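Local coordinates for protein nitrite oxidoreductase subunit C (Kuenenia stuttgartiensis, PDB 7B04) that probably carries electrons as the heme-binding subunit of the nitrite oxidoreductase complex, with calcium ions bound in its fold, at residues E129-G141 with K160-E172. Sequence-based numbering, arbitrary orientation.
Sequences EFRDGAALMFPLG and KPVNLWHWKADWE. With CA (calcium ion), chain B; HEM (protoporphyrin IX containing Fe), chain D.
Phe138 sets the CE2 edge of its ring against the face of Trp165, 3.7 Å from Trp165 CZ3, in an edge-to-face pair with planes at 52°. Broad apolar rings fill this buried face, and the small Ala134 leaves room there for the Trp167 ring. On the other face, small Ala135 makes room for heme CMD, while Met137 and Leu164 offer apolar surface to heme CBC; Leu164 CD1 lies beside Met137 CB (3.4 Å). With CG anti to the backbone N (chi1 -171°), the flat His166 ring is carried to where one face meets heme CMD and CE1 nears propionate carbon CGD. Between the faces, antiparallel strands 133-139 and 162-168 are stitched by paired bonds such as Trp165 N to Leu136 O, 2.8 Å.

On the N-terminal side of Gly133 the contact turns polar but stays largely buried, Arg131 being partly exposed. Arg131 grips Asp170 OD2 side-on, through NE at 2.7 Å and NH2 at 3.0 Å, while Lys168 CD lies over its guanidinium face. A leucine in place of Arg131 would probably leave the Asp170 carboxylate without this charged mate. Asp132 chelates calcium with both carboxylate oxygens, and its backbone O accepts from Ala169 N, next to helix 169-175. At the other, more open end, packing thins to partly exposed Leu140 and Pro161, CD2 to CG 4.2 Å.

Strand 133-139 also pairs with strand 286-294, and strand 162-168 with strand 233-238; strand 262-270 packs on Leu136, Trp165 and Trp167, opposite the heme.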
loop_
_atom_site.group_PDB
_atom_site.type_symbol
_atom_site.label_atom_id
_atom_site.label_comp_id
_atom_site.label_asym_id
_atom_site.label_seq_id
_atom_site.Cartn_x
_atom_site.Cartn_y
_atom_site.Cartn_z
ATOM N N GLU C 129 16.503 27.813 4.263
ATOM C CA GLU C 129 17.795 28.484 4.278
ATOM C C GLU C 129 17.990 29.336 3.029
ATOM O O GLU C 129 17.624 28.935 1.917
ATOM C CB GLU C 129 18.919 27.452 4.391
ATOM C CG GLU C 129 18.848 26.701 5.698
ATOM C CD GLU C 129 20.059 25.821 5.924
ATOM O OE1 GLU C 129 20.762 25.511 4.944
ATOM O OE2 GLU C 129 20.300 25.430 7.079
ATOM N N PHE C 130 18.634 30.481 3.213
ATOM C CA PHE C 130 18.885 31.434 2.147
ATOM C C PHE C 130 20.352 31.836 2.177
ATOM O O PHE C 130 21.072 31.591 3.151
ATOM C CB PHE C 130 17.990 32.677 2.282
ATOM C CG PHE C 130 16.525 32.366 2.276
ATOM C CD1 PHE C 130 15.787 32.434 1.110
ATOM C CD2 PHE C 130 15.880 31.997 3.443
ATOM C CE1 PHE C 130 14.422 32.147 1.115
ATOM C CE2 PHE C 130 14.522 31.711 3.446
ATOM C CZ PHE C 130 13.796 31.791 2.286
ATOM N N ARG C 131 20.781 32.513 1.120
ATOM C CA ARG C 131 22.191 32.814 0.947
ATOM C C ARG C 131 22.455 34.263 1.323
ATOM O O ARG C 131 21.603 35.141 1.144
ATOM C CB ARG C 131 22.636 32.589 -0.497
ATOM C CG ARG C 131 21.831 33.464 -1.460
ATOM C CD ARG C 131 22.455 33.510 -2.842
ATOM N NE ARG C 131 22.120 32.322 -3.609
ATOM C CZ ARG C 131 21.037 32.232 -4.372
ATOM N NH1 ARG C 131 20.184 33.253 -4.460
ATOM N NH2 ARG C 131 20.794 31.113 -5.038
ATOM N N ASP C 132 23.667 34.513 1.812
ATOM C CA ASP C 132 24.149 35.885 1.915
ATOM C C ASP C 132 24.601 36.365 0.549
ATOM O O ASP C 132 25.229 35.622 -0.204
ATOM C CB ASP C 132 25.292 36.006 2.904
ATOM C CG ASP C 132 24.819 35.967 4.333
ATOM O OD1 ASP C 132 25.134 34.983 5.019
ATOM O OD2 ASP C 132 24.114 36.905 4.760
ATOM N N GLY C 133 24.258 37.602 0.221
ATOM C CA GLY C 133 24.584 38.137 -1.085
ATOM C C GLY C 133 24.839 39.629 -1.045
ATOM O O GLY C 133 24.469 40.329 -0.094
ATOM N N ALA C 134 25.514 40.102 -2.088
ATOM C CA ALA C 134 25.761 41.519 -2.290
ATOM C C ALA C 134 25.674 41.821 -3.777
ATOM O O ALA C 134 25.940 40.957 -4.619
ATOM C CB ALA C 134 27.126 41.934 -1.747
ATOM N N ALA C 135 25.290 43.052 -4.100
ATOM C CA ALA C 135 25.124 43.412 -5.498
ATOM C C ALA C 135 25.421 44.885 -5.721
ATOM O O ALA C 135 25.158 45.732 -4.862
ATOM C CB ALA C 135 23.714 43.095 -6.003
ATOM N N LEU C 136 25.972 45.173 -6.895
ATOM C CA LEU C 136 26.186 46.526 -7.374
ATOM C C LEU C 136 25.435 46.703 -8.683
ATOM O O LEU C 136 25.232 45.744 -9.433
ATOM C CB LEU C 136 27.673 46.818 -7.584
ATOM C CG LEU C 136 28.562 46.701 -6.349
ATOM C CD1 LEU C 136 30.027 46.795 -6.741
ATOM C CD2 LEU C 136 28.204 47.772 -5.330
ATOM N N MET C 137 25.006 47.931 -8.951
ATOM C CA MET C 137 24.231 48.203 -10.149
ATOM C C MET C 137 24.680 49.526 -10.741
ATOM O O MET C 137 25.053 50.458 -10.025
ATOM C CB MET C 137 22.721 48.194 -9.893
ATOM C CG MET C 137 22.127 49.408 -9.238
ATOM S SD MET C 137 20.343 49.162 -9.162
ATOM C CE MET C 137 19.785 50.822 -8.834
ATOM N N PHE C 138 24.658 49.583 -12.064
ATOM C CA PHE C 138 25.139 50.729 -12.801
ATOM C C PHE C 138 24.132 51.091 -13.878
ATOM O O PHE C 138 23.530 50.200 -14.491
ATOM C CB PHE C 138 26.484 50.422 -13.473
ATOM C CG PHE C 138 27.564 50.027 -12.519
ATOM C CD1 PHE C 138 28.419 50.977 -11.994
ATOM C CD2 PHE C 138 27.725 48.703 -12.144
ATOM C CE1 PHE C 138 29.417 50.617 -11.115
ATOM C CE2 PHE C 138 28.720 48.336 -11.263
ATOM C CZ PHE C 138 29.568 49.294 -10.748
ATOM N N PRO C 139 23.916 52.376 -14.134
ATOM C CA PRO C 139 23.075 52.735 -15.272
ATOM C C PRO C 139 23.839 52.402 -16.536
ATOM O O PRO C 139 25.048 52.628 -16.626
ATOM C CB PRO C 139 22.883 54.246 -15.113
ATOM C CG PRO C 139 23.295 54.552 -13.692
ATOM C CD PRO C 139 24.373 53.564 -13.397
ATOM N N LEU C 140 23.133 51.852 -17.513
ATOM C CA LEU C 140 23.769 51.496 -18.768
ATOM C C LEU C 140 23.679 52.690 -19.709
ATOM O O LEU C 140 22.589 53.224 -19.945
ATOM C CB LEU C 140 23.138 50.226 -19.338
ATOM C CG LEU C 140 23.154 49.852 -20.815
ATOM C CD1 LEU C 140 24.565 49.524 -21.242
ATOM C CD2 LEU C 140 22.274 48.630 -20.987
ATOM N N GLY C 141 24.819 53.060 -20.290
ATOM C CA GLY C 141 24.980 54.302 -21.027
ATOM C C GLY C 141 25.360 55.467 -20.120
ATOM O O GLY C 141 25.486 55.346 -18.898
ATOM N N LYS C 160 14.579 52.580 -19.195
ATOM C CA LYS C 160 15.790 53.105 -18.562
ATOM C C LYS C 160 16.525 51.921 -17.948
ATOM O O LYS C 160 16.508 51.716 -16.729
ATOM C CB LYS C 160 15.445 54.170 -17.517
ATOM C CG LYS C 160 14.873 55.455 -18.109
ATOM C CD LYS C 160 14.581 56.490 -17.034
ATOM C CE LYS C 160 14.145 57.816 -17.642
ATOM N NZ LYS C 160 12.818 57.719 -18.316
ATOM N N PRO C 161 17.180 51.109 -18.778
ATOM C CA PRO C 161 17.765 49.852 -18.296
ATOM C C PRO C 161 18.987 50.077 -17.419
ATOM O O PRO C 161 19.588 51.151 -17.386
ATOM C CB PRO C 161 18.136 49.120 -19.587
ATOM C CG PRO C 161 18.392 50.217 -20.563
ATOM C CD PRO C 161 17.435 51.325 -20.211
ATOM N N VAL C 162 19.356 49.011 -16.701
ATOM C CA VAL C 162 20.431 49.032 -15.717
ATOM C C VAL C 162 21.161 47.693 -15.755
ATOM O O VAL C 162 20.582 46.656 -16.094
ATOM C CB VAL C 162 19.865 49.332 -14.300
ATOM C CG1 VAL C 162 20.847 48.970 -13.192
ATOM C CG2 VAL C 162 19.469 50.793 -14.182
ATOM N N ASN C 163 22.449 47.723 -15.414
ATOM C CA ASN C 163 23.282 46.531 -15.310
ATOM C C ASN C 163 23.441 46.166 -13.839
ATOM O O ASN C 163 23.643 47.041 -12.993
ATOM C CB ASN C 163 24.657 46.762 -15.944
ATOM C CG ASN C 163 25.349 45.468 -16.349
ATOM O OD1 ASN C 163 26.370 45.491 -17.036
ATOM N ND2 ASN C 163 24.796 44.337 -15.930
ATOM N N LEU C 164 23.352 44.872 -13.539
ATOM C CA LEU C 164 23.428 44.370 -12.175
ATOM C C LEU C 164 24.546 43.343 -12.059
ATOM O O LEU C 164 24.748 42.526 -12.963
ATOM C CB LEU C 164 22.104 43.710 -11.757
ATOM C CG LEU C 164 20.834 44.466 -11.349
ATOM C CD1 LEU C 164 21.029 45.204 -10.042
ATOM C CD2 LEU C 164 20.347 45.408 -12.444
ATOM N N TRP C 165 25.282 43.401 -10.949
ATOM C CA TRP C 165 26.294 42.406 -10.606
ATOM C C TRP C 165 25.891 41.789 -9.274
ATOM O O TRP C 165 26.016 42.438 -8.233
ATOM C CB TRP C 165 27.684 43.029 -10.496
ATOM C CG TRP C 165 28.198 43.677 -11.736
ATOM C CD1 TRP C 165 27.666 43.602 -12.990
ATOM C CD2 TRP C 165 29.360 44.505 -11.841
ATOM N NE1 TRP C 165 28.426 44.335 -13.870
ATOM C CE2 TRP C 165 29.473 44.899 -13.189
ATOM C CE3 TRP C 165 30.317 44.953 -10.926
ATOM C CZ2 TRP C 165 30.504 45.719 -13.642
ATOM C CZ3 TRP C 165 31.339 45.766 -11.378
ATOM C CH2 TRP C 165 31.425 46.140 -12.723
ATOM N N HIS C 166 25.428 40.543 -9.290
ATOM C CA HIS C 166 24.926 39.894 -8.082
ATOM C C HIS C 166 25.934 38.855 -7.607
ATOM O O HIS C 166 26.129 37.826 -8.263
ATOM C CB HIS C 166 23.563 39.250 -8.322
ATOM C CG HIS C 166 22.907 38.758 -7.069
ATOM N ND1 HIS C 166 21.817 37.915 -7.080
ATOM C CD2 HIS C 166 23.191 38.991 -5.767
ATOM C CE1 HIS C 166 21.457 37.651 -5.836
ATOM N NE2 HIS C 166 22.275 38.291 -5.020
ATOM N N TRP C 167 26.562 39.118 -6.463
ATOM C CA TRP C 167 27.430 38.141 -5.826
ATOM C C TRP C 167 26.602 37.211 -4.950
ATOM O O TRP C 167 25.721 37.657 -4.208
ATOM C CB TRP C 167 28.506 38.823 -4.981
ATOM C CG TRP C 167 29.282 37.846 -4.153
ATOM C CD1 TRP C 167 30.274 37.014 -4.583
ATOM C CD2 TRP C 167 29.110 37.576 -2.756
ATOM N NE1 TRP C 167 30.740 36.253 -3.539
ATOM C CE2 TRP C 167 30.039 36.578 -2.406
ATOM C CE3 TRP C 167 28.265 38.086 -1.766
ATOM C CZ2 TRP C 167 30.148 36.080 -1.109
ATOM C CZ3 TRP C 167 28.376 37.591 -0.479
ATOM C CH2 TRP C 167 29.310 36.598 -0.163
ATOM N N LYS C 168 26.893 35.916 -5.034
ATOM C CA LYS C 168 26.187 34.902 -4.267
ATOM C C LYS C 168 27.188 34.083 -3.465
ATOM O O LYS C 168 28.158 33.558 -4.025
ATOM C CB LYS C 168 25.362 33.998 -5.187
ATOM C CG LYS C 168 24.258 34.729 -5.933
ATOM C CD LYS C 168 23.448 33.781 -6.798
ATOM C CE LYS C 168 22.330 34.513 -7.521
ATOM N NZ LYS C 168 22.855 35.456 -8.547
ATOM N N ALA C 169 26.949 33.975 -2.156
ATOM C CA ALA C 169 27.865 33.236 -1.293
ATOM C C ALA C 169 27.849 31.748 -1.611
ATOM O O ALA C 169 28.891 31.085 -1.551
ATOM C CB ALA C 169 27.517 33.474 0.176
ATOM N N ASP C 170 26.675 31.198 -1.938
ATOM C CA ASP C 170 26.600 29.780 -2.269
ATOM C C ASP C 170 27.372 29.459 -3.541
ATOM O O ASP C 170 27.922 28.361 -3.672
ATOM C CB ASP C 170 25.139 29.342 -2.398
ATOM C CG ASP C 170 24.373 30.149 -3.429
ATOM O OD1 ASP C 170 24.940 31.113 -3.981
ATOM O OD2 ASP C 170 23.196 29.816 -3.684
ATOM N N TRP C 171 27.422 30.399 -4.489
ATOM C CA TRP C 171 28.211 30.186 -5.696
ATOM C C TRP C 171 29.695 30.065 -5.377
ATOM O O TRP C 171 30.422 29.346 -6.072
ATOM C CB TRP C 171 27.960 31.311 -6.701
ATOM C CG TRP C 171 26.629 31.200 -7.384
ATOM C CD1 TRP C 171 25.573 30.425 -6.999
ATOM C CD2 TRP C 171 26.217 31.872 -8.581
ATOM N NE1 TRP C 171 24.527 30.581 -7.875
ATOM C CE2 TRP C 171 24.896 31.462 -8.856
ATOM C CE3 TRP C 171 26.834 32.782 -9.444
ATOM C CZ2 TRP C 171 24.183 31.931 -9.956
ATOM C CZ3 TRP C 171 26.123 33.246 -10.537
ATOM C CH2 TRP C 171 24.812 32.820 -10.783
ATOM N N GLU C 172 30.163 30.759 -4.337
ATOM C CA GLU C 172 31.542 30.575 -3.896
ATOM C C GLU C 172 31.768 29.146 -3.420
ATOM O O GLU C 172 32.784 28.525 -3.752
ATOM C CB GLU C 172 31.872 31.561 -2.774
ATOM C CG GLU C 172 31.983 33.018 -3.197
ATOM C CD GLU C 172 33.294 33.334 -3.890
ATOM O OE1 GLU C 172 34.271 32.580 -3.701
ATOM O OE2 GLU C 172 33.350 34.352 -4.609
HETATM CA CA CA B . 24.709 35.899 7.071
HETATM C CHA HEM D . 15.619 41.635 -6.772
HETATM C CHB HEM D . 12.796 45.353 -5.376
HETATM C CHC HEM D . 16.798 48.104 -5.183
HETATM C CHD HEM D . 19.615 44.424 -6.753
HETATM C C1A HEM D . 14.506 42.413 -6.506
HETATM C C2A HEM D . 13.129 42.041 -6.754
HETATM C C3A HEM D . 12.343 43.058 -6.362
HETATM C C4A HEM D . 13.193 44.124 -5.869
HETATM C CMA HEM D . 10.800 43.120 -6.421
HETATM C CAA HEM D . 12.693 40.676 -7.334
HETATM C CBA HEM D . 12.033 40.841 -8.696
HETATM C CGA HEM D . 13.079 40.741 -9.769
HETATM O O1A HEM D . 12.965 41.470 -10.788
HETATM O O2A HEM D . 14.032 39.940 -9.591
HETATM C C1B HEM D . 13.638 46.421 -5.134
HETATM C C2B HEM D . 13.289 47.679 -4.503
HETATM C C3B HEM D . 14.397 48.448 -4.454
HETATM C C4B HEM D . 15.487 47.686 -5.042
HETATM C CMB HEM D . 11.858 48.006 -4.021
HETATM C CAB HEM D . 14.598 49.874 -3.877
HETATM C CBB HEM D . 13.701 50.528 -3.129
HETATM C C1C HEM D . 17.899 47.337 -5.530
HETATM C C2C HEM D . 19.287 47.757 -5.434
HETATM C C3C HEM D . 20.061 46.752 -5.855
HETATM C C4C HEM D . 19.203 45.651 -6.254
HETATM C CMC HEM D . 19.782 49.126 -4.915
HETATM C CAC HEM D . 21.606 46.765 -5.919
HETATM C CBC HEM D . 22.259 46.435 -7.036
HETATM C C1D HEM D . 18.785 43.316 -6.801
HETATM C C2D HEM D . 19.192 41.927 -6.923
HETATM C C3D HEM D . 18.097 41.168 -6.926
HETATM C C4D HEM D . 16.941 42.037 -6.807
HETATM C CMD HEM D . 20.637 41.396 -7.036
HETATM C CAD HEM D . 18.083 39.628 -7.041
HETATM C CBD HEM D . 17.932 38.985 -5.669
HETATM C CGD HEM D . 18.146 37.497 -5.781
HETATM O O1D HEM D . 18.159 36.811 -4.729
HETATM O O2D HEM D . 18.316 36.990 -6.919
HETATM N NA HEM D . 14.498 43.688 -5.975
HETATM N NB HEM D . 14.979 46.467 -5.444
HETATM N NC HEM D . 17.881 46.044 -6.039
HETATM N ND HEM D . 17.396 43.345 -6.728
HETATM FE FE HEM D . 16.004 44.928 -6.233
#